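Local coordinates for protein multicopper oxidase type 1 (Nitrosomonas europaea, PDB 3G5W) that binds copper at a mononuclear blue site and in a copper cluster shared between subunits, and probably acts as a laccase-like oxidoreductase, at residues H23-N28 with R115-P120; P55-W60 with C104-N109. One frame throughout, in Å; residues are numbered along the deposited sequence.

Contact 1: residues H23-N28 with R115-P120; sequences HTFAFN and RGMWGP
Phe-25 and Arg-115 each turn CG away from their own carbonyl carbon, and the arginine bends again at its second torsion (-66°), which lays its methylenes over one face of the phenyl ring. CD stands 4.2 Å from the centroid of the Phe-25 ring in a CH-pi contact offset toward the rim, and the ring and guanidinium planes lie 44° apart. A long aliphatic stem with a charged end suits this place: the stem packs on the ring, while NH2 of Arg-115 donates a nearly straight hydrogen bond of 2.9 Å to His-23 O, which lies close to the guanidinium plane. Beyond the two segments, Glu-110 forms a salt bridge with NE, and backbone carbonyls of Trp-150, Ala-151 and Glu-156 take further N-H groups, so the buried charge is well gripped. The backbones are joined directly by Phe-25 N, which gives a hydrogen bond of 3.0 Å to Arg-115 O. Further along, one water bridges Phe-27 N and Gly-116 O. In this cupredoxin-type domain, strand 23-27 thus packs against the turn between helix 108-114 and strand 118-124, where Met-117, a copper ligand, sits at the centre of an inverse gamma turn. Gly-116 before it has a positive phi, and a CB there would come tight against Thr-24 CG2. Met-117 SD lies 5.3 Å from the centroid of the Phe-25 ring, at its edge, a Met-aromatic contact. The methyl CE of Met-117, swung round by the bend at the last torsion, reaches Phe-27 CZ at 3.7 Å, so unbranched, flexible methionine is flanked by two phenylalanines. The edge of the Phe-27 ring meets the Met-117 backbone, with CE2 3.6 Å from Met-117 C.

Contact 2: residues P55-W60 with C104-N109; sequences PHTIHW and CHVNVN. With CU (copper (II) ion), chain G; C2O (Cu-O-Cu linkage), chain K; C1O (Cu-O linkage), chain L.
Val-106 lays its CG2 methyl against the backbone of His-56, 3.6 Å from His-56 CA, while CG1 approaches Pro-55 O; a compact branched side chain, its CB close to the copper, packs against both residues. Cys-104 SG binds the metal at 2.1 Å and His-56 ND1 binds it at 2.2 Å, with His-111 and Met-117 completing the blue, type 1 site of a cupredoxin domain. Cys-104 SG also accepts two nearly straight hydrogen bonds, from Thr-57 N (3.4 Å, 169°) and Val-106 N, which probably temper its charge and steady its position. Thr-57 turns OG1 between its backbone N and carbonyl carbon (chi1 59°), where it accepts a hydrogen bond from the backbone N of His-105 at 3.1 Å and also bonds Gly-73 O. Replacing Thr-57 by alanine would remove the hydroxyl, and His-105 N and Gly-73 O would probably each lose their hydrogen-bond partner in it. Histidine suits positions 59 and 105, where NE2 reaches a copper from a rigid ring. The two rings form an offset edge-to-face pair, the edge of His-105 toward the face of His-59, planes 71° apart. His-59 NE2 lies 2.0 Å from C1O CU4, which His-203 of a neighbouring subunit also binds. His-105 NE2 lies 2.1 Å from C2O CU2, bound too by His-205 and His-251 of that subunit. Asp-72 O takes the other ring nitrogen of His-59.

How the contacts relate
Both contacts are buried in the same domain, contact 2 nested within the chain loop closed by contact 1, and they share the type 1 copper. Contact 1 lies deeper and brings Met-117 to the metal within aromatic packing, with one arginine as its polar anchor. Contact 2 lies farther from the chain centre, against a second subunit, and its chemistry is mostly metal coordination and N-H bonds to sulfur. They touch directly: Met-117 O probably accepts a hydrogen bond from Cys-104 N, Phe-25 packs on the His-56 ring, and Phe-27 meets Ile-58. Helix 108-114, begun in contact 2, leads into the turn of contact 1.

Contact 1: residues H23-N28 with R115-P120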
ATOM      1  N   HIS A  23       6.999 -25.667   9.864  1.00 21.87           N
ATOM      2  CA  HIS A  23       7.142 -25.791  11.309  1.00 21.59           C
ATOM      3  C   HIS A  23       6.562 -24.527  11.955  1.00 21.08           C
ATOM      4  O   HIS A  23       6.972 -23.409  11.628  1.00 21.38           O
ATOM      5  CB  HIS A  23       8.624 -25.952  11.667  1.00 21.66           C
ATOM      6  CG  HIS A  23       8.884 -26.306  13.099  1.00 22.88           C
ATOM      7  ND1 HIS A  23       8.323 -25.625  14.160  1.00 24.12           N
ATOM      8  CD2 HIS A  23       9.687 -27.250  13.645  1.00 22.99           C
ATOM      9  CE1 HIS A  23       8.752 -26.150  15.295  1.00 23.95           C
ATOM     10  NE2 HIS A  23       9.576 -27.141  15.010  1.00 23.69           N
ATOM     11  N   THR A  24       5.599 -24.708  12.853  1.00 20.32           N
ATOM     12  CA  THR A  24       4.920 -23.588  13.498  1.00 20.02           C
ATOM     13  C   THR A  24       4.938 -23.709  15.017  1.00 19.73           C
ATOM     14  O   THR A  24       5.073 -24.813  15.568  1.00 19.62           O
ATOM     15  CB  THR A  24       3.443 -23.448  13.028  1.00 20.03           C
ATOM     16  OG1 THR A  24       2.695 -24.614  13.409  1.00 20.53           O
ATOM     17  CG2 THR A  24       3.354 -23.242  11.519  1.00 19.95           C
ATOM     18  N   PHE A  25       4.801 -22.564  15.684  1.00 19.65           N
ATOM     19  CA  PHE A  25       4.607 -22.507  17.129  1.00 19.56           C
ATOM     20  C   PHE A  25       3.148 -22.133  17.350  1.00 19.63           C
ATOM     21  O   PHE A  25       2.806 -20.959  17.498  1.00 19.86           O
ATOM     22  CB  PHE A  25       5.543 -21.478  17.786  1.00 19.68           C
ATOM     23  CG  PHE A  25       6.966 -21.522  17.279  1.00 20.10           C
ATOM     24  CD1 PHE A  25       7.632 -22.732  17.118  1.00 20.80           C
ATOM     25  CD2 PHE A  25       7.648 -20.345  16.982  1.00 20.96           C
ATOM     26  CE1 PHE A  25       8.945 -22.772  16.651  1.00 21.14           C
ATOM     27  CE2 PHE A  25       8.972 -20.378  16.517  1.00 20.83           C
ATOM     28  CZ  PHE A  25       9.610 -21.593  16.348  1.00 20.81           C
ATOM     29  N   ALA A  26       2.293 -23.148  17.376  1.00 19.59           N
ATOM     30  CA  ALA A  26       0.858 -22.957  17.233  1.00 19.12           C
ATOM     31  C   ALA A  26       0.109 -22.898  18.556  1.00 19.34           C
ATOM     32  O   ALA A  26       0.290 -23.753  19.434  1.00 19.21           O
ATOM     33  CB  ALA A  26       0.289 -24.060  16.356  1.00 19.10           C
ATOM     34  N   PHE A  27      -0.761 -21.902  18.683  1.00 19.10           N
ATOM     35  CA  PHE A  27      -1.655 -21.828  19.828  1.00 19.05           C
ATOM     36  C   PHE A  27      -2.661 -22.987  19.765  1.00 19.18           C
ATOM     37  O   PHE A  27      -3.359 -23.162  18.758  1.00 19.16           O
ATOM     38  CB  PHE A  27      -2.354 -20.468  19.894  1.00 18.98           C
ATOM     39  CG  PHE A  27      -1.405 -19.301  20.055  1.00 18.65           C
ATOM     40  CD1 PHE A  27      -0.718 -19.104  21.248  1.00 18.58           C
ATOM     41  CD2 PHE A  27      -1.203 -18.399  19.012  1.00 19.20           C
ATOM     42  CE1 PHE A  27       0.170 -18.031  21.399  1.00 18.65           C
ATOM     43  CE2 PHE A  27      -0.328 -17.314  19.156  1.00 18.80           C
ATOM     44  CZ  PHE A  27       0.359 -17.130  20.350  1.00 18.66           C
ATOM     45  N   ASN A  28      -2.699 -23.780  20.836  1.00 19.26           N
ATOM     46  CA  ASN A  28      -3.497 -25.018  20.913  1.00 19.34           C
ATOM     47  C   ASN A  28      -3.253 -25.967  19.737  1.00 19.12           C
ATOM     48  O   ASN A  28      -4.158 -26.687  19.306  1.00 19.68           O
ATOM     49  CB  ASN A  28      -4.999 -24.712  21.079  1.00 19.70           C
ATOM     50  CG  ASN A  28      -5.386 -24.356  22.510  1.00 20.67           C
ATOM     51  OD1 ASN A  28      -4.551 -24.328  23.413  1.00 22.17           O
ATOM     52  ND2 ASN A  28      -6.674 -24.077  22.721  1.00 22.63           N
ATOM     53  N   ARG A 115       5.627 -18.491  11.540  1.00 20.05           N
ATOM     54  CA  ARG A 115       5.438 -19.577  12.522  1.00 18.95           C
ATOM     55  C   ARG A 115       3.984 -19.723  12.975  1.00 18.61           C
ATOM     56  O   ARG A 115       3.701 -20.422  13.948  1.00 18.11           O
ATOM     57  CB  ARG A 115       6.389 -19.422  13.719  1.00 18.53           C
ATOM     58  CG  ARG A 115       7.882 -19.382  13.346  1.00 18.70           C
ATOM     59  CD  ARG A 115       8.385 -20.698  12.757  1.00 17.95           C
ATOM     60  NE  ARG A 115       9.704 -20.523  12.148  1.00 19.53           N
ATOM     61  CZ  ARG A 115      10.186 -21.253  11.145  1.00 18.55           C
ATOM     62  NH1 ARG A 115      11.392 -20.987  10.662  1.00 18.84           N
ATOM     63  NH2 ARG A 115       9.476 -22.241  10.618  1.00 18.35           N
ATOM     64  N   GLY A 116       3.072 -19.067  12.249  1.00 18.64           N
ATOM     65  CA  GLY A 116       1.628 -19.207  12.456  1.00 18.20           C
ATOM     66  C   GLY A 116       1.090 -18.791  13.818  1.00 18.32           C
ATOM     67  O   GLY A 116       0.075 -19.325  14.267  1.00 18.30           O
ATOM     68  N   MET A 117       1.750 -17.826  14.466  1.00 17.85           N
ATOM     69  CA  MET A 117       1.383 -17.409  15.822  1.00 17.85           C
ATOM     70  C   MET A 117       0.349 -16.287  15.785  1.00 17.24           C
ATOM     71  O   MET A 117       0.644 -15.156  16.147  1.00 16.96           O
ATOM     72  CB  MET A 117       2.621 -16.976  16.629  1.00 17.84           C
ATOM     73  CG  MET A 117       3.718 -18.032  16.704  1.00 18.03           C
ATOM     74  SD  MET A 117       4.799 -17.779  18.120  1.00 19.46           S
ATOM     75  CE  MET A 117       3.736 -18.307  19.473  1.00 18.67           C
ATOM     76  N   TRP A 118      -0.856 -16.618  15.331  1.00 16.91           N
ATOM     77  CA  TRP A 118      -1.934 -15.641  15.161  1.00 16.70           C
ATOM     78  C   TRP A 118      -3.302 -16.305  15.050  1.00 16.10           C
ATOM     79  O   TRP A 118      -3.439 -17.432  14.563  1.00 16.26           O
ATOM     80  CB  TRP A 118      -1.671 -14.709  13.954  1.00 17.05           C
ATOM     81  CG  TRP A 118      -1.043 -15.402  12.760  1.00 17.29           C
ATOM     82  CD1 TRP A 118       0.286 -15.411  12.418  1.00 17.27           C
ATOM     83  CD2 TRP A 118      -1.715 -16.196  11.773  1.00 17.90           C
ATOM     84  NE1 TRP A 118       0.478 -16.162  11.288  1.00 18.46           N
ATOM     85  CE2 TRP A 118      -0.730 -16.658  10.870  1.00 18.58           C
ATOM     86  CE3 TRP A 118      -3.052 -16.562  11.564  1.00 17.82           C
ATOM     87  CZ2 TRP A 118      -1.041 -17.465   9.768  1.00 18.65           C
ATOM     88  CZ3 TRP A 118      -3.360 -17.370  10.473  1.00 18.31           C
ATOM     89  CH2 TRP A 118      -2.355 -17.808   9.587  1.00 18.12           C
ATOM     90  N   GLY A 119      -4.317 -15.590  15.515  1.00 16.24           N
ATOM     91  CA  GLY A 119      -5.699 -16.050  15.442  1.00 15.73           C
ATOM     92  C   GLY A 119      -6.622 -14.862  15.574  1.00 15.69           C
ATOM     93  O   GLY A 119      -6.157 -13.752  15.861  1.00 15.76           O
ATOM     94  N   PRO A 120      -7.928 -15.078  15.351  1.00 15.78           N
ATOM     95  CA  PRO A 120      -8.897 -13.983  15.371  1.00 16.28           C
ATOM     96  C   PRO A 120      -9.552 -13.728  16.734  1.00 16.55           C
ATOM     97  O   PRO A 120      -9.852 -14.666  17.483  1.00 17.23           O
ATOM     98  CB  PRO A 120      -9.934 -14.436  14.343  1.00 16.28           C
ATOM     99  CG  PRO A 120      -9.930 -15.948  14.446  1.00 15.78           C
ATOM    100  CD  PRO A 120      -8.560 -16.364  14.988  1.00 15.68           C
TER
HETATM  101  O   HOH W   1      -1.530 -20.528  16.235  1.00 14.38           O

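Contact 2: residues P55-W60 with C104-N109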
ATOM      1  N   PRO A  55      10.993 -18.299  23.714  1.00 23.07           N
ATOM      2  CA  PRO A  55      10.072 -17.419  24.433  1.00 22.54           C
ATOM      3  C   PRO A  55       9.018 -16.812  23.507  1.00 21.94           C
ATOM      4  O   PRO A  55       9.268 -16.630  22.310  1.00 21.94           O
ATOM      5  CB  PRO A  55      10.989 -16.334  24.993  1.00 22.45           C
ATOM      6  CG  PRO A  55      12.113 -16.262  24.020  1.00 23.35           C
ATOM      7  CD  PRO A  55      12.287 -17.644  23.445  1.00 23.11           C
ATOM      8  N   HIS A  56       7.847 -16.522  24.072  1.00 20.97           N
ATOM      9  CA  HIS A  56       6.715 -15.992  23.325  1.00 19.95           C
ATOM     10  C   HIS A  56       5.917 -15.044  24.214  1.00 19.64           C
ATOM     11  O   HIS A  56       6.162 -14.955  25.425  1.00 19.40           O
ATOM     12  CB  HIS A  56       5.781 -17.121  22.853  1.00 19.78           C
ATOM     13  CG  HIS A  56       6.448 -18.179  22.026  1.00 19.85           C
ATOM     14  ND1 HIS A  56       6.912 -17.950  20.750  1.00 18.11           N
ATOM     15  CD2 HIS A  56       6.686 -19.489  22.283  1.00 18.27           C
ATOM     16  CE1 HIS A  56       7.432 -19.063  20.265  1.00 19.56           C
ATOM     17  NE2 HIS A  56       7.308 -20.014  21.176  1.00 18.59           N
ATOM     18  N   THR A  57       4.970 -14.331  23.600  1.00 18.98           N
ATOM     19  CA  THR A  57       3.941 -13.572  24.311  1.00 18.71           C
ATOM     20  C   THR A  57       2.653 -13.679  23.507  1.00 18.45           C
ATOM     21  O   THR A  57       2.629 -14.303  22.448  1.00 18.84           O
ATOM     22  CB  THR A  57       4.278 -12.051  24.437  1.00 18.66           C
ATOM     23  OG1 THR A  57       4.428 -11.485  23.129  1.00 18.66           O
ATOM     24  CG2 THR A  57       5.552 -11.808  25.247  1.00 17.98           C
ATOM     25  N   ILE A  58       1.577 -13.079  24.009  1.00 18.43           N
ATOM     26  CA  ILE A  58       0.420 -12.813  23.164  1.00 18.10           C
ATOM     27  C   ILE A  58       0.027 -11.357  23.293  1.00 18.01           C
ATOM     28  O   ILE A  58      -0.289 -10.869  24.386  1.00 17.78           O
ATOM     29  CB  ILE A  58      -0.806 -13.695  23.459  1.00 18.39           C
ATOM     30  CG1 ILE A  58      -0.459 -15.177  23.354  1.00 18.07           C
ATOM     31  CG2 ILE A  58      -1.952 -13.352  22.469  1.00 17.51           C
ATOM     32  CD1 ILE A  58      -1.646 -16.091  23.566  1.00 18.69           C
ATOM     33  N   HIS A  59       0.044 -10.668  22.157  1.00 17.35           N
ATOM     34  CA  HIS A  59      -0.442  -9.313  22.088  1.00 16.99           C
ATOM     35  C   HIS A  59      -1.851  -9.327  21.500  1.00 16.75           C
ATOM     36  O   HIS A  59      -2.123 -10.027  20.529  1.00 16.20           O
ATOM     37  CB  HIS A  59       0.501  -8.447  21.246  1.00 17.05           C
ATOM     38  CG  HIS A  59      -0.098  -7.138  20.854  1.00 17.23           C
ATOM     39  ND1 HIS A  59      -0.563  -6.229  21.778  1.00 17.69           N
ATOM     40  CD2 HIS A  59      -0.340  -6.598  19.636  1.00 17.26           C
ATOM     41  CE1 HIS A  59      -1.046  -5.173  21.146  1.00 18.37           C
ATOM     42  NE2 HIS A  59      -0.936  -5.381  19.846  1.00 17.33           N
ATOM     43  N   TRP A  60      -2.741  -8.556  22.109  1.00 16.91           N
ATOM     44  CA  TRP A  60      -4.141  -8.513  21.722  1.00 16.88           C
ATOM     45  C   TRP A  60      -4.360  -7.256  20.873  1.00 16.76           C
ATOM     46  O   TRP A  60      -4.657  -6.171  21.385  1.00 16.98           O
ATOM     47  CB  TRP A  60      -5.026  -8.577  22.976  1.00 17.44           C
ATOM     48  CG  TRP A  60      -4.554  -9.677  23.909  1.00 17.13           C
ATOM     49  CD1 TRP A  60      -3.660  -9.551  24.939  1.00 17.86           C
ATOM     50  CD2 TRP A  60      -4.900 -11.069  23.848  1.00 17.54           C
ATOM     51  NE1 TRP A  60      -3.446 -10.774  25.531  1.00 17.99           N
ATOM     52  CE2 TRP A  60      -4.188 -11.723  24.880  1.00 17.12           C
ATOM     53  CE3 TRP A  60      -5.747 -11.827  23.025  1.00 17.02           C
ATOM     54  CZ2 TRP A  60      -4.306 -13.102  25.121  1.00 17.99           C
ATOM     55  CZ3 TRP A  60      -5.862 -13.194  23.260  1.00 17.83           C
ATOM     56  CH2 TRP A  60      -5.140 -13.815  24.302  1.00 17.87           C
ATOM     57  N   CYS A 104       1.781 -13.426  18.625  1.00 16.23           N
ATOM     58  CA  CYS A 104       2.991 -13.294  19.415  1.00 16.44           C
ATOM     59  C   CYS A 104       3.652 -11.963  19.083  1.00 16.72           C
ATOM     60  O   CYS A 104       3.505 -11.469  17.968  1.00 16.85           O
ATOM     61  CB  CYS A 104       3.946 -14.428  19.081  1.00 16.72           C
ATOM     62  SG  CYS A 104       5.342 -14.502  20.204  1.00 16.97           S
ATOM     63  N   HIS A 105       4.371 -11.384  20.042  1.00 17.12           N
ATOM     64  CA  HIS A 105       5.110 -10.145  19.795  1.00 18.04           C
ATOM     65  C   HIS A 105       6.619 -10.310  20.024  1.00 18.40           C
ATOM     66  O   HIS A 105       7.340  -9.319  20.163  1.00 18.43           O
ATOM     67  CB  HIS A 105       4.562  -8.998  20.646  1.00 17.88           C
ATOM     68  CG  HIS A 105       4.494  -7.681  19.926  1.00 19.51           C
ATOM     69  ND1 HIS A 105       5.609  -7.044  19.424  1.00 20.77           N
ATOM     70  CD2 HIS A 105       3.439  -6.886  19.620  1.00 18.98           C
ATOM     71  CE1 HIS A 105       5.246  -5.911  18.845  1.00 21.60           C
ATOM     72  NE2 HIS A 105       3.933  -5.795  18.946  1.00 21.02           N
ATOM     73  N   VAL A 106       7.082 -11.561  20.059  1.00 18.61           N
ATOM     74  CA  VAL A 106       8.515 -11.880  20.121  1.00 19.14           C
ATOM     75  C   VAL A 106       9.017 -12.107  18.695  1.00 19.55           C
ATOM     76  O   VAL A 106       8.367 -12.799  17.912  1.00 19.38           O
ATOM     77  CB  VAL A 106       8.791 -13.161  20.980  1.00 19.13           C
ATOM     78  CG1 VAL A 106      10.266 -13.559  20.930  1.00 19.39           C
ATOM     79  CG2 VAL A 106       8.358 -12.957  22.437  1.00 19.29           C
ATOM     80  N   ASN A 107      10.161 -11.515  18.348  1.00 19.84           N
ATOM     81  CA  ASN A 107      10.800 -11.786  17.052  1.00 20.50           C
ATOM     82  C   ASN A 107       9.798 -11.936  15.909  1.00 20.57           C
ATOM     83  O   ASN A 107       9.804 -12.937  15.181  1.00 20.03           O
ATOM     84  CB  ASN A 107      11.687 -13.037  17.144  1.00 21.23           C
ATOM     85  CG  ASN A 107      12.793 -12.886  18.155  1.00 22.91           C
ATOM     86  OD1 ASN A 107      13.083 -11.782  18.614  1.00 24.71           O
ATOM     87  ND2 ASN A 107      13.415 -14.001  18.520  1.00 26.07           N
ATOM     88  N   VAL A 108       8.938 -10.930  15.755  1.00 20.63           N
ATOM     89  CA  VAL A 108       7.768 -11.051  14.878  1.00 21.06           C
ATOM     90  C   VAL A 108       8.117 -11.335  13.412  1.00 21.15           C
ATOM     91  O   VAL A 108       7.372 -12.043  12.724  1.00 21.00           O
ATOM     92  CB  VAL A 108       6.827  -9.833  14.993  1.00 20.82           C
ATOM     93  CG1 VAL A 108       6.275  -9.746  16.406  1.00 21.24           C
ATOM     94  CG2 VAL A 108       7.555  -8.545  14.630  1.00 21.02           C
ATOM     95  N   ASN A 109       9.245 -10.792  12.951  1.00 21.14           N
ATOM     96  CA  ASN A 109       9.760 -11.081  11.610  1.00 21.41           C
ATOM     97  C   ASN A 109       9.842 -12.578  11.290  1.00 21.31           C
ATOM     98  O   ASN A 109       9.773 -12.968  10.120  1.00 21.56           O
ATOM     99  CB  ASN A 109      11.122 -10.411  11.395  1.00 21.44           C
ATOM    100  CG  ASN A 109      12.141 -10.804  12.443  1.00 22.12           C
ATOM    101  OD1 ASN A 109      11.940 -10.572  13.635  1.00 22.55           O
ATOM    102  ND2 ASN A 109      13.256 -11.390  12.001  1.00 22.71           N
TER
HETATM  103 CU    CU G   1       6.566 -16.140  19.554  1.00 23.24          CU
HETATM  104 CU2  C2O K   3       2.843  -4.083  18.339  1.00 21.92          CU
HETATM  105 CU3  C2O K   3      -0.544  -6.628  15.627  1.00 20.54          CU
HETATM  106  O1  C2O K   3       1.697  -5.225  17.203  1.00 41.71           O
HETATM  107 CU4  C1O L   2      -1.200  -3.846  18.589  1.00 22.85          CU
HETATM  108  O3  C1O L   2      -3.346  -2.771  19.809  1.00 10.42           O